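Long-range contacts in TodX (Pseudomonas putida, PDB 3BS0), which forms an outer-membrane beta barrel that transports toluene, probably along with related aromatic hydrocarbons, as a first step in their biodegradation: residues 130-135 / 158-163; 214-219 / 243-248; 278-283 / 298-303; 33-38 / 148-153; 223-228 / 235-240. All blocks are in the same frame, centred on the assembly; numbering follows the deposited sequence.

Overall arrangement
Taken from the N terminus, the chain first commits residues 33-38, whose partner 148-153 closes interaction 4 more than a hundred residues later. Before that loop closes, 130-135 has opened interaction 1, completed at 158-163, so the two cross while sharing strand 151-169. Interaction 2 then opens at 214-219; interaction 5, the hairpin of 223-228 and 235-240, is nested inside it and finished before 243-248 returns. Interaction 3 follows in series as a separate hairpin. Four contacts therefore join barrel strands, and interaction 4 joins the N-terminal region to the wall. Interaction 1 abuts interaction 2 through bonds between neighbouring strands, and interaction 5 bonds similarly to interactions 3 and 4.

Interaction 1: 130-135 / 158-163; sequences SRLIVL and VWTSLN
Val134 and Thr160 meet on the more buried face of this antiparallel pairing. Their side chains lie alongside one another and point the same way, with Val134 CG2 3.3 Å from Thr160 CG2. The other branch of the valine, CG1, stands opposite the backbone N (chi1 -179°) and is thereby carried to Val158, where it meets CG1 at 3.4 Å. On the same face Leu132 CD1 rests 4.2 Å from Leu162 CD1, and these two leucines touch a bound C8E detergent molecule.

In the backbone ladder Ile133 and Ser161 exchange two bonds, the one from Ser161 N to Ile133 O being 2.8 Å long. Leu135 and Trp159 do the same, and the bond from Leu135 N to Trp159 O is nearly straight at 167°. The Arg131 and Asn163 pair is uneven: Asn163 N to Arg131 O is sound, whereas the return bond is weak and bent.

The face bearing Arg131, Ile133, Leu135, Trp159, Ser161 and Asn163 is more open, all but the serine being partly exposed, and contacts there involve side-chain roots. Ile133 CB lies 4.4 Å from Ser161 CB, and Leu135 crosses the tryptophan at about a right angle, its CD2 3.8 Å from Trp159 CB; the outer ends turn to the open side. The side chains of Arg131 and Asn163 run side by side, and no hydrogen bond links guanidinium and amide, whose planes stand 83° apart. Strand 93-108 continues the wall beyond 130-135, and 214-228 continues it beyond 158-163, as expected of a beta hairpin within an outer-membrane barrel.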
# COMPACT_ATOMS: atom_id res chain seq x y z
N SER A 130 6.67 9.63 -7.50
CA SER A 130 6.28 9.23 -6.17
C SER A 130 6.70 7.80 -5.92
O SER A 130 6.83 7.02 -6.84
CB SER A 130 4.77 9.32 -6.08
OG SER A 130 4.37 10.06 -4.95
N ARG A 131 6.90 7.47 -4.65
CA ARG A 131 7.24 6.11 -4.27
C ARG A 131 7.14 5.92 -2.78
O ARG A 131 7.86 6.56 -2.02
CB ARG A 131 8.65 5.74 -4.70
CG ARG A 131 9.06 4.38 -4.16
CD ARG A 131 8.94 3.29 -5.18
NE ARG A 131 10.06 3.30 -6.11
CZ ARG A 131 11.34 3.31 -5.74
NH1 ARG A 131 11.67 3.32 -4.45
NH2 ARG A 131 12.30 3.32 -6.66
N LEU A 132 6.25 5.03 -2.35
CA LEU A 132 6.11 4.75 -0.94
C LEU A 132 6.45 3.28 -0.77
O LEU A 132 5.94 2.43 -1.50
CB LEU A 132 4.68 5.00 -0.47
CG LEU A 132 4.51 4.82 1.04
CD1 LEU A 132 4.96 6.08 1.77
CD2 LEU A 132 3.08 4.56 1.34
N ILE A 133 7.33 2.98 0.18
CA ILE A 133 7.72 1.61 0.43
C ILE A 133 7.48 1.30 1.89
O ILE A 133 7.86 2.07 2.77
CB ILE A 133 9.17 1.38 0.06
CG1 ILE A 133 9.40 1.89 -1.36
CG2 ILE A 133 9.49 -0.11 0.09
CD1 ILE A 133 10.80 1.70 -1.87
N VAL A 134 6.83 0.17 2.14
CA VAL A 134 6.49 -0.23 3.49
C VAL A 134 6.90 -1.65 3.75
O VAL A 134 6.44 -2.57 3.07
CB VAL A 134 4.98 -0.18 3.70
CG1 VAL A 134 4.65 -0.59 5.13
CG2 VAL A 134 4.45 1.20 3.36
N LEU A 135 7.77 -1.84 4.73
CA LEU A 135 8.18 -3.18 5.08
C LEU A 135 7.44 -3.54 6.35
O LEU A 135 7.24 -2.71 7.22
CB LEU A 135 9.69 -3.24 5.32
CG LEU A 135 10.17 -4.42 6.17
CD1 LEU A 135 11.45 -4.97 5.60
CD2 LEU A 135 10.37 -3.96 7.62
N VAL A 158 6.94 -1.88 11.29
CA VAL A 158 6.74 -1.40 9.94
C VAL A 158 7.83 -0.37 9.67
O VAL A 158 8.18 0.42 10.55
CB VAL A 158 5.35 -0.76 9.87
CG1 VAL A 158 5.06 -0.23 8.47
CG2 VAL A 158 4.32 -1.76 10.32
N TRP A 159 8.39 -0.40 8.47
CA TRP A 159 9.43 0.55 8.06
C TRP A 159 8.88 1.20 6.80
O TRP A 159 8.59 0.53 5.81
CB TRP A 159 10.75 -0.18 7.73
CG TRP A 159 11.89 0.74 7.29
CD1 TRP A 159 12.67 1.52 8.09
CD2 TRP A 159 12.32 1.00 5.94
NE1 TRP A 159 13.56 2.24 7.33
CE2 TRP A 159 13.37 1.94 6.01
CE3 TRP A 159 11.93 0.52 4.68
CZ2 TRP A 159 14.02 2.42 4.87
CZ3 TRP A 159 12.58 1.01 3.54
CH2 TRP A 159 13.62 1.95 3.65
N THR A 160 8.71 2.52 6.83
CA THR A 160 8.17 3.22 5.68
C THR A 160 9.17 4.20 5.14
O THR A 160 9.84 4.88 5.89
CB THR A 160 6.90 4.01 6.02
OG1 THR A 160 6.38 3.60 7.29
CG2 THR A 160 5.85 3.78 4.96
N SER A 161 9.25 4.27 3.83
CA SER A 161 10.15 5.19 3.16
C SER A 161 9.29 5.96 2.14
O SER A 161 8.36 5.40 1.53
CB SER A 161 11.26 4.39 2.47
OG SER A 161 12.20 5.24 1.83
N LEU A 162 9.58 7.24 1.97
CA LEU A 162 8.83 8.06 1.03
C LEU A 162 9.72 8.85 0.10
O LEU A 162 10.46 9.71 0.56
CB LEU A 162 7.90 9.05 1.72
CG LEU A 162 7.38 10.03 0.65
CD1 LEU A 162 6.60 9.23 -0.38
CD2 LEU A 162 6.51 11.16 1.22
N ASN A 163 9.62 8.57 -1.19
CA ASN A 163 10.35 9.32 -2.21
C ASN A 163 9.33 10.21 -2.89
O ASN A 163 8.23 9.78 -3.23
CB ASN A 163 11.02 8.38 -3.22
CG ASN A 163 12.24 7.70 -2.64
OD1 ASN A 163 13.22 8.35 -2.32
ND2 ASN A 163 12.18 6.38 -2.50

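Interaction 2: 214-219 / 243-248; sequences VDAVGW and TSVGDL
Asp215 O receives the CA-H of Leu248 at 3.3 Å, and backbone bonding between Asp215 and Glu249 ties the strands together immediately beyond. This is an antiparallel meeting of two barrel strands, 214-228 and 244-257, at a place where the second is irregular. Between the two segments the one N-H to carbonyl bond is a weak one, from Ser244 N to Trp219 O at 3.4 Å, so the association here depends largely on side chains.

Leu248 makes the largest single contribution. Its CG lies opposite the carbonyl carbon (chi1 -75°), a setting from which the branches spread over the neighbouring strand. CB sits 3.4 Å from CG1 of Val214, whose side chain crosses the leucine at about a right angle, while CD2 reaches the methyl group of Ala216 at 3.5 Å. Val245 approaches the same alanine with its CG2 branch, so Ala216 CB is flanked by two apolar side chains as well as by the carbonyl of Asp247.

On its other edge strand 214-228 is bonded to 151-169, through Leu162, Thr160 and Val158. Leu248 also touches Leu162 and Val272, linking this packing to further strands. Toward the opposite end of the contact the pairing becomes superficial: Trp219, on the surface, leads its indole away from the partner segment, leaving CB as its nearest side-chain atom, 3.7 Å from Ser244 OG.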
# COMPACT_ATOMS: atom_id res chain seq x y z
N VAL A 214 13.35 10.26 3.83
CA VAL A 214 12.16 10.39 4.65
C VAL A 214 11.61 9.00 4.99
O VAL A 214 11.18 8.24 4.11
CB VAL A 214 11.14 11.22 3.90
CG1 VAL A 214 10.01 11.62 4.82
CG2 VAL A 214 11.83 12.44 3.35
N ASP A 215 11.63 8.66 6.26
CA ASP A 215 11.17 7.35 6.67
C ASP A 215 10.73 7.41 8.10
O ASP A 215 10.87 8.42 8.76
CB ASP A 215 12.32 6.34 6.53
CG ASP A 215 13.60 6.80 7.25
OD1 ASP A 215 13.49 7.58 8.22
OD2 ASP A 215 14.71 6.38 6.86
N ALA A 216 10.21 6.30 8.57
CA ALA A 216 9.77 6.19 9.95
C ALA A 216 9.79 4.71 10.27
O ALA A 216 9.74 3.86 9.38
CB ALA A 216 8.38 6.74 10.08
N VAL A 217 9.91 4.40 11.56
CA VAL A 217 9.88 3.01 11.98
C VAL A 217 8.83 3.00 13.08
O VAL A 217 8.69 3.97 13.80
CB VAL A 217 11.23 2.55 12.54
CG1 VAL A 217 11.27 1.03 12.55
CG2 VAL A 217 12.37 3.10 11.71
N GLY A 218 8.06 1.92 13.18
CA GLY A 218 7.04 1.85 14.20
C GLY A 218 6.58 0.42 14.41
O GLY A 218 7.10 -0.50 13.79
N TRP A 219 5.60 0.25 15.28
CA TRP A 219 5.03 -1.05 15.61
C TRP A 219 3.64 -1.17 14.96
O TRP A 219 3.12 -0.21 14.39
CB TRP A 219 4.86 -1.18 17.14
CG TRP A 219 5.85 -2.07 17.93
CD1 TRP A 219 5.62 -2.62 19.17
CD2 TRP A 219 7.19 -2.46 17.58
NE1 TRP A 219 6.72 -3.31 19.61
CE2 TRP A 219 7.70 -3.23 18.66
CE3 TRP A 219 8.00 -2.23 16.47
CZ2 TRP A 219 8.99 -3.77 18.65
CZ3 TRP A 219 9.29 -2.76 16.46
CH2 TRP A 219 9.77 -3.53 17.55
N THR A 243 -1.71 1.55 13.56
CA THR A 243 -0.28 1.61 13.34
C THR A 243 0.28 2.79 14.13
O THR A 243 -0.13 3.93 13.93
CB THR A 243 0.04 1.78 11.86
OG1 THR A 243 -0.36 3.09 11.42
CG2 THR A 243 -0.72 0.74 11.05
N SER A 244 1.21 2.50 15.03
CA SER A 244 1.81 3.55 15.85
C SER A 244 3.12 4.00 15.21
O SER A 244 4.20 3.76 15.76
CB SER A 244 2.09 3.04 17.27
OG SER A 244 3.23 2.19 17.29
N VAL A 245 3.01 4.66 14.05
CA VAL A 245 4.20 5.14 13.35
C VAL A 245 4.46 6.59 13.67
O VAL A 245 3.53 7.37 13.90
CB VAL A 245 4.04 5.02 11.82
CG1 VAL A 245 3.09 6.08 11.31
CG2 VAL A 245 5.39 5.16 11.16
N GLY A 246 5.73 6.96 13.70
CA GLY A 246 6.08 8.34 13.98
C GLY A 246 5.96 9.17 12.72
O GLY A 246 5.29 8.78 11.75
N ASP A 247 6.60 10.33 12.73
CA ASP A 247 6.60 11.22 11.58
C ASP A 247 7.59 10.67 10.56
O ASP A 247 8.57 10.04 10.93
CB ASP A 247 7.06 12.63 11.98
CG ASP A 247 6.21 13.24 13.09
OD1 ASP A 247 4.97 13.25 12.95
OD2 ASP A 247 6.79 13.72 14.08
N LEU A 248 7.33 10.88 9.28
CA LEU A 248 8.30 10.46 8.29
C LEU A 248 9.25 11.65 8.32
O LEU A 248 8.79 12.80 8.26
CB LEU A 248 7.69 10.36 6.89
CG LEU A 248 6.77 9.22 6.48
CD1 LEU A 248 6.68 9.23 4.94
CD2 LEU A 248 7.30 7.89 6.97

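Interaction 3: 278-283 / 298-303; sequences PASLTL and DIKRAY
Tyr303 lays its side chain along residues 279-281, pointing the same way as Leu281. Its CB starts 3.3 Å from Ala279 O, the carbonyl that also accepts the backbone N-H of Tyr303 at 2.9 Å. With CG opposite the carbonyl carbon (chi1 -63°), the ring is directed back over the strand pair. CD1 passes the same Ala279 O and lies 4.0 Å from Ala279 CB; farther out, CE1 approaches Leu281 CB at 4.0 Å. At the tip, OH reaches 3.5 Å from Leu281 CB and also nears CG of that leucine. One ring face is occupied by Arg301 O, about 4.0 Å above its centre. The same oxygen accepts Leu281 N, which comes from well above the carbonyl plane.

Behind the tyrosine the hairpin is regular. Leu281 and Arg301 exchange bonds, as do Leu283 and Ile299, with Leu283 N to Ile299 O almost straight at 176°. On the face carrying Ser280, Thr282, Lys300 and Ala302, Thr282 OG1 lies against Lys300 CG at 3.7 Å.

The polar ends on this side look to the N-terminal part of the chain: Lys300 NZ forms a salt bridge with Asp5, and Asp298 OD2 is hydrogen-bonded to Ser21. The hairpin thereby takes its place between strand 233-240, which pairs with 280-288, and strand 333-343, which pairs with 293-302.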
# COMPACT_ATOMS: atom_id res chain seq x y z
N PRO A 278 -5.39 3.13 10.06
CA PRO A 278 -6.51 2.81 10.94
C PRO A 278 -6.63 1.35 11.31
O PRO A 278 -6.07 0.48 10.65
CB PRO A 278 -7.72 3.27 10.14
CG PRO A 278 -7.17 4.17 9.10
CD PRO A 278 -5.87 3.54 8.74
N ALA A 279 -7.39 1.10 12.37
CA ALA A 279 -7.65 -0.25 12.82
C ALA A 279 -8.68 -0.77 11.82
O ALA A 279 -9.43 0.00 11.23
CB ALA A 279 -8.23 -0.24 14.22
N SER A 280 -8.70 -2.08 11.62
CA SER A 280 -9.66 -2.68 10.71
C SER A 280 -10.29 -3.88 11.39
O SER A 280 -9.65 -4.56 12.20
CB SER A 280 -8.97 -3.12 9.42
OG SER A 280 -8.27 -2.05 8.81
N LEU A 281 -11.55 -4.12 11.08
CA LEU A 281 -12.28 -5.25 11.64
C LEU A 281 -12.67 -6.07 10.42
O LEU A 281 -13.10 -5.51 9.41
CB LEU A 281 -13.52 -4.75 12.39
CG LEU A 281 -13.94 -5.59 13.59
CD1 LEU A 281 -14.32 -6.97 13.12
CD2 LEU A 281 -12.82 -5.64 14.61
N THR A 282 -12.52 -7.38 10.50
CA THR A 282 -12.85 -8.19 9.34
C THR A 282 -13.67 -9.43 9.69
O THR A 282 -13.32 -10.17 10.61
CB THR A 282 -11.58 -8.65 8.61
OG1 THR A 282 -10.57 -7.64 8.75
CG2 THR A 282 -11.87 -8.87 7.13
N LEU A 283 -14.75 -9.64 8.96
CA LEU A 283 -15.62 -10.78 9.20
C LEU A 283 -15.84 -11.54 7.90
O LEU A 283 -16.02 -10.92 6.85
CB LEU A 283 -16.96 -10.31 9.78
CG LEU A 283 -16.90 -9.69 11.19
CD1 LEU A 283 -18.30 -9.32 11.64
CD2 LEU A 283 -16.29 -10.68 12.17
N ASP A 298 -15.79 -12.33 2.25
CA ASP A 298 -15.27 -11.55 3.37
C ASP A 298 -15.79 -10.11 3.32
O ASP A 298 -16.07 -9.58 2.25
CB ASP A 298 -13.74 -11.54 3.29
CG ASP A 298 -13.07 -11.65 4.65
OD1 ASP A 298 -11.89 -11.25 4.78
OD2 ASP A 298 -13.72 -12.16 5.60
N ILE A 299 -15.90 -9.49 4.49
CA ILE A 299 -16.35 -8.11 4.59
C ILE A 299 -15.39 -7.39 5.54
O ILE A 299 -15.32 -7.71 6.73
CB ILE A 299 -17.78 -8.00 5.13
CG1 ILE A 299 -18.59 -9.24 4.76
CG2 ILE A 299 -18.46 -6.76 4.53
CD1 ILE A 299 -19.95 -9.33 5.44
N LYS A 300 -14.64 -6.43 4.99
CA LYS A 300 -13.67 -5.68 5.77
C LYS A 300 -14.08 -4.24 6.05
O LYS A 300 -14.66 -3.56 5.20
CB LYS A 300 -12.32 -5.68 5.06
CG LYS A 300 -11.19 -5.32 5.98
CD LYS A 300 -10.08 -4.57 5.28
CE LYS A 300 -8.74 -5.13 5.69
NZ LYS A 300 -8.51 -6.46 5.07
N ARG A 301 -13.73 -3.77 7.24
CA ARG A 301 -14.07 -2.41 7.65
C ARG A 301 -12.90 -1.62 8.22
O ARG A 301 -12.55 -1.77 9.39
CB ARG A 301 -15.18 -2.46 8.68
CG ARG A 301 -15.80 -1.12 8.97
CD ARG A 301 -16.35 -0.50 7.71
NE ARG A 301 -17.30 0.57 8.00
CZ ARG A 301 -18.51 0.38 8.52
NH1 ARG A 301 -18.93 -0.86 8.79
NH2 ARG A 301 -19.29 1.42 8.77
N ALA A 302 -12.31 -0.77 7.38
CA ALA A 302 -11.17 0.07 7.78
C ALA A 302 -11.65 1.36 8.44
O ALA A 302 -12.28 2.20 7.81
CB ALA A 302 -10.32 0.41 6.57
N TYR A 303 -11.32 1.51 9.72
CA TYR A 303 -11.72 2.68 10.49
C TYR A 303 -10.96 3.96 10.19
O TYR A 303 -10.39 4.56 11.10
CB TYR A 303 -11.62 2.36 11.99
CG TYR A 303 -12.56 1.25 12.40
CD1 TYR A 303 -12.10 0.14 13.12
CD2 TYR A 303 -13.92 1.29 12.05
CE1 TYR A 303 -12.96 -0.89 13.47
CE2 TYR A 303 -14.78 0.26 12.39
CZ TYR A 303 -14.30 -0.83 13.10
OH TYR A 303 -15.16 -1.85 13.44

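Interaction 4: 33-38 / 148-153; sequences NPATLS and KLTFGA
Ala35, at the start of a 3-10 turn over residues 34-38, brings its CA to 3.8 Å from that of Gly152, and the two backbones meet without a hydrogen bond between them. In the FadL family the N-terminal region forms a hatch that plugs the barrel, and this turn is consistent with part of that hatch resting on the wall. The turn's own backbone is held by Thr36 N bonding to Asn33 O at 2.8 Å and by Leu37 N bonding to Pro34 O.

Pro34 turns its ring toward the strand, with CG 3.4 Å from Gly152 O and CB close to Ala153 O. Ala35 presents its methyl group to the carbonyl of Thr150. A polar link is provided by a third element: Ser142 OG, on strand 129-143, lies within hydrogen-bonding reach of both Pro34 O and Phe151 O, which must share or compete for its single hydrogen. Gly152 is in turn bonded to Gly224 of the next strand. Farther along the turn, Ser38 meets Thr150, whose methyl branch lies opposite its own backbone N, which sets CG2 of the threonine 3.2 Å from Ser38 CB and 3.3 Å from Ser38 OG.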
# COMPACT_ATOMS: atom_id res chain seq x y z
N ASN A 33 -5.01 -12.80 8.97
CA ASN A 33 -5.57 -13.53 10.11
C ASN A 33 -4.68 -14.70 10.56
O ASN A 33 -4.89 -15.84 10.16
CB ASN A 33 -6.96 -14.03 9.75
CG ASN A 33 -7.65 -14.70 10.91
OD1 ASN A 33 -7.24 -14.53 12.06
ND2 ASN A 33 -8.71 -15.45 10.62
N PRO A 34 -3.69 -14.43 11.43
CA PRO A 34 -2.79 -15.48 11.90
C PRO A 34 -3.47 -16.73 12.46
O PRO A 34 -2.83 -17.78 12.58
CB PRO A 34 -1.93 -14.77 12.95
CG PRO A 34 -2.82 -13.67 13.43
CD PRO A 34 -3.43 -13.17 12.15
N ALA A 35 -4.75 -16.62 12.81
CA ALA A 35 -5.47 -17.76 13.36
C ALA A 35 -5.66 -18.81 12.29
O ALA A 35 -5.99 -19.95 12.60
CB ALA A 35 -6.81 -17.32 13.88
N THR A 36 -5.45 -18.43 11.03
CA THR A 36 -5.60 -19.38 9.95
C THR A 36 -4.35 -20.24 9.78
O THR A 36 -4.37 -21.20 9.02
CB THR A 36 -5.88 -18.70 8.58
OG1 THR A 36 -4.98 -17.60 8.41
CG2 THR A 36 -7.33 -18.24 8.48
N LEU A 37 -3.27 -19.90 10.47
CA LEU A 37 -2.05 -20.66 10.33
C LEU A 37 -2.21 -22.08 10.88
O LEU A 37 -1.42 -22.98 10.55
CB LEU A 37 -0.88 -19.97 11.03
CG LEU A 37 -0.40 -18.64 10.43
CD1 LEU A 37 0.71 -18.10 11.32
CD2 LEU A 37 0.09 -18.83 8.99
N SER A 38 -3.23 -22.28 11.70
CA SER A 38 -3.46 -23.61 12.26
C SER A 38 -4.04 -24.56 11.23
O SER A 38 -4.13 -25.76 11.46
CB SER A 38 -4.36 -23.53 13.49
OG SER A 38 -3.61 -23.19 14.64
N LYS A 148 -12.20 -26.65 17.44
CA LYS A 148 -13.24 -25.80 16.88
C LYS A 148 -12.77 -24.37 16.61
O LYS A 148 -12.89 -23.87 15.49
CB LYS A 148 -14.46 -25.79 17.81
CG LYS A 148 -14.10 -25.58 19.29
CD LYS A 148 -15.33 -25.37 20.17
CE LYS A 148 -14.92 -25.00 21.60
NZ LYS A 148 -16.03 -24.49 22.45
N LEU A 149 -12.24 -23.71 17.64
CA LEU A 149 -11.75 -22.34 17.50
C LEU A 149 -10.23 -22.32 17.31
O LEU A 149 -9.56 -23.32 17.57
CB LEU A 149 -12.12 -21.51 18.73
CG LEU A 149 -11.70 -22.02 20.11
CD1 LEU A 149 -10.23 -22.35 20.14
CD2 LEU A 149 -12.02 -20.96 21.15
N THR A 150 -9.70 -21.19 16.89
CA THR A 150 -8.27 -21.08 16.66
C THR A 150 -7.76 -19.67 16.92
O THR A 150 -7.96 -18.76 16.12
CB THR A 150 -7.92 -21.50 15.23
OG1 THR A 150 -8.52 -22.77 14.95
CG2 THR A 150 -6.43 -21.62 15.05
N PHE A 151 -7.10 -19.50 18.06
CA PHE A 151 -6.56 -18.21 18.46
C PHE A 151 -5.42 -17.81 17.51
O PHE A 151 -4.79 -18.67 16.91
CB PHE A 151 -6.04 -18.32 19.90
CG PHE A 151 -6.07 -17.03 20.66
CD1 PHE A 151 -5.99 -17.05 22.05
CD2 PHE A 151 -6.16 -15.80 20.01
CE1 PHE A 151 -6.01 -15.85 22.78
CE2 PHE A 151 -6.19 -14.60 20.73
CZ PHE A 151 -6.11 -14.63 22.11
N GLY A 152 -5.18 -16.51 17.37
CA GLY A 152 -4.11 -16.05 16.50
C GLY A 152 -3.74 -14.59 16.67
O GLY A 152 -4.55 -13.70 16.38
N ALA A 153 -2.52 -14.32 17.14
CA ALA A 153 -2.07 -12.95 17.34
C ALA A 153 -0.80 -12.67 16.55
O ALA A 153 -0.23 -13.56 15.93
CB ALA A 153 -1.84 -12.70 18.81

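Interaction 5: 223-228 / 235-240; sequences LGLTYK and LGAMYN
Leu223 and Tyr239, Leu225 and Ala237, and Tyr227 and Leu235 are joined by two backbone hydrogen bonds each, six in all, and these carry the pairing. In the first pair, Tyr239 N meets Leu223 O at 2.7 Å, the donor lying nearly along the C=O axis. In the third, Leu235 N reaches Tyr227 O at 2.7 Å, and this bond is the straightest of the six at 164°. The segment axes run 175° apart, an almost exact antiparallel alignment.

CA-H contacts supplement the ladder at a non-hydrogen-bonded pair. Thr226 CA lies 3.3 Å from Leu235 O, and Gly236 CA approaches Leu225 O from the other strand.

Apolar contacts gather on the face of Leu223, Leu225, Tyr227, Leu235, Ala237 and Tyr239. Leu223 holds CG between its backbone N and carbonyl carbon (chi1 41°), which tips CD1 toward the partner strand, 3.9 Å from Tyr239 CB. Leu225 adopts a similar first torsion and brings CD1 to 4.2 Å from Ala237 CB. Both tyrosine rings lead away from the pairing, and that of Tyr239 makes an edge-to-face contact with Phe241. Such an apolar, aromatic-bearing surface is consistent with a wall facing lipid.

Glycines thin the buried face, where Gly224 opposes Met238 and Gly236 opposes Thr226. Met238 touches Thr282 and packs against Asn33, while Thr226 touches Phe39 and Thr150. The hairpin thus sits in the barrel wall between strand 151-169, bonded to 214-228, and strand 280-288, bonded to 233-240, with the N-terminal region against its inner side.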
# COMPACT_ATOMS: atom_id res chain seq x y z
N LEU A 223 -4.84 -9.65 15.81
CA LEU A 223 -5.28 -10.86 16.46
C LEU A 223 -6.60 -11.24 15.82
O LEU A 223 -7.35 -10.37 15.36
CB LEU A 223 -5.44 -10.63 17.96
CG LEU A 223 -6.07 -9.32 18.44
CD1 LEU A 223 -7.58 -9.42 18.35
CD2 LEU A 223 -5.65 -9.07 19.87
N GLY A 224 -6.87 -12.55 15.76
CA GLY A 224 -8.10 -13.04 15.15
C GLY A 224 -8.48 -14.44 15.60
O GLY A 224 -7.94 -14.96 16.57
N LEU A 225 -9.42 -15.05 14.89
CA LEU A 225 -9.84 -16.39 15.27
C LEU A 225 -10.65 -17.10 14.20
O LEU A 225 -11.04 -16.50 13.20
CB LEU A 225 -10.64 -16.34 16.58
CG LEU A 225 -11.72 -15.27 16.75
CD1 LEU A 225 -12.88 -15.51 15.80
CD2 LEU A 225 -12.19 -15.27 18.19
N THR A 226 -10.88 -18.38 14.42
CA THR A 226 -11.63 -19.18 13.47
C THR A 226 -12.53 -20.22 14.15
O THR A 226 -12.34 -20.56 15.32
CB THR A 226 -10.69 -19.90 12.48
OG1 THR A 226 -9.56 -20.43 13.19
CG2 THR A 226 -10.21 -18.93 11.42
N TYR A 227 -13.51 -20.70 13.40
CA TYR A 227 -14.45 -21.69 13.91
C TYR A 227 -15.11 -22.46 12.76
O TYR A 227 -15.49 -21.87 11.74
CB TYR A 227 -15.52 -21.01 14.75
CG TYR A 227 -16.37 -21.98 15.54
CD1 TYR A 227 -15.96 -22.43 16.79
CD2 TYR A 227 -17.58 -22.46 15.02
CE1 TYR A 227 -16.74 -23.34 17.52
CE2 TYR A 227 -18.36 -23.37 15.74
CZ TYR A 227 -17.93 -23.80 16.98
OH TYR A 227 -18.71 -24.68 17.69
N LYS A 228 -15.25 -23.78 12.93
CA LYS A 228 -15.86 -24.64 11.92
C LYS A 228 -17.23 -25.10 12.39
O LYS A 228 -17.34 -26.17 12.99
CB LYS A 228 -15.00 -25.88 11.68
CG LYS A 228 -13.56 -25.60 11.31
CD LYS A 228 -12.64 -26.74 11.73
CE LYS A 228 -11.18 -26.30 11.61
NZ LYS A 228 -10.22 -27.29 12.16
N LEU A 235 -15.81 -20.07 9.73
CA LEU A 235 -15.99 -18.63 9.81
C LEU A 235 -14.75 -18.00 10.44
O LEU A 235 -14.06 -18.65 11.23
CB LEU A 235 -17.21 -18.30 10.66
CG LEU A 235 -18.53 -19.02 10.36
CD1 LEU A 235 -19.50 -18.80 11.52
CD2 LEU A 235 -19.12 -18.52 9.05
N GLY A 236 -14.48 -16.75 10.09
CA GLY A 236 -13.32 -16.07 10.64
C GLY A 236 -13.49 -14.59 10.93
O GLY A 236 -14.41 -13.93 10.45
N ALA A 237 -12.57 -14.06 11.73
CA ALA A 237 -12.57 -12.66 12.11
C ALA A 237 -11.23 -12.28 12.73
O ALA A 237 -10.56 -13.10 13.36
CB ALA A 237 -13.70 -12.40 13.10
N MET A 238 -10.84 -11.02 12.53
CA MET A 238 -9.58 -10.52 13.06
C MET A 238 -9.62 -9.00 13.26
O MET A 238 -10.23 -8.28 12.48
CB MET A 238 -8.43 -10.84 12.11
CG MET A 238 -8.54 -10.12 10.79
SD MET A 238 -8.89 -11.19 9.39
CE MET A 238 -10.39 -11.90 9.82
N TYR A 239 -8.97 -8.53 14.31
CA TYR A 239 -8.93 -7.11 14.58
C TYR A 239 -7.51 -6.63 14.41
O TYR A 239 -6.57 -7.28 14.85
CB TYR A 239 -9.38 -6.81 16.00
CG TYR A 239 -9.15 -5.38 16.39
CD1 TYR A 239 -9.86 -4.35 15.76
CD2 TYR A 239 -8.24 -5.04 17.38
CE1 TYR A 239 -9.66 -3.01 16.13
CE2 TYR A 239 -8.03 -3.71 17.76
CZ TYR A 239 -8.75 -2.70 17.14
OH TYR A 239 -8.58 -1.40 17.55
N ASN A 240 -7.36 -5.47 13.77
CA ASN A 240 -6.04 -4.91 13.53
C ASN A 240 -5.88 -3.63 14.35
O ASN A 240 -6.77 -2.79 14.38
CB ASN A 240 -5.88 -4.62 12.04
CG ASN A 240 -4.45 -4.70 11.59
OD1 ASN A 240 -4.17 -4.85 10.41
ND2 ASN A 240 -3.52 -4.60 12.53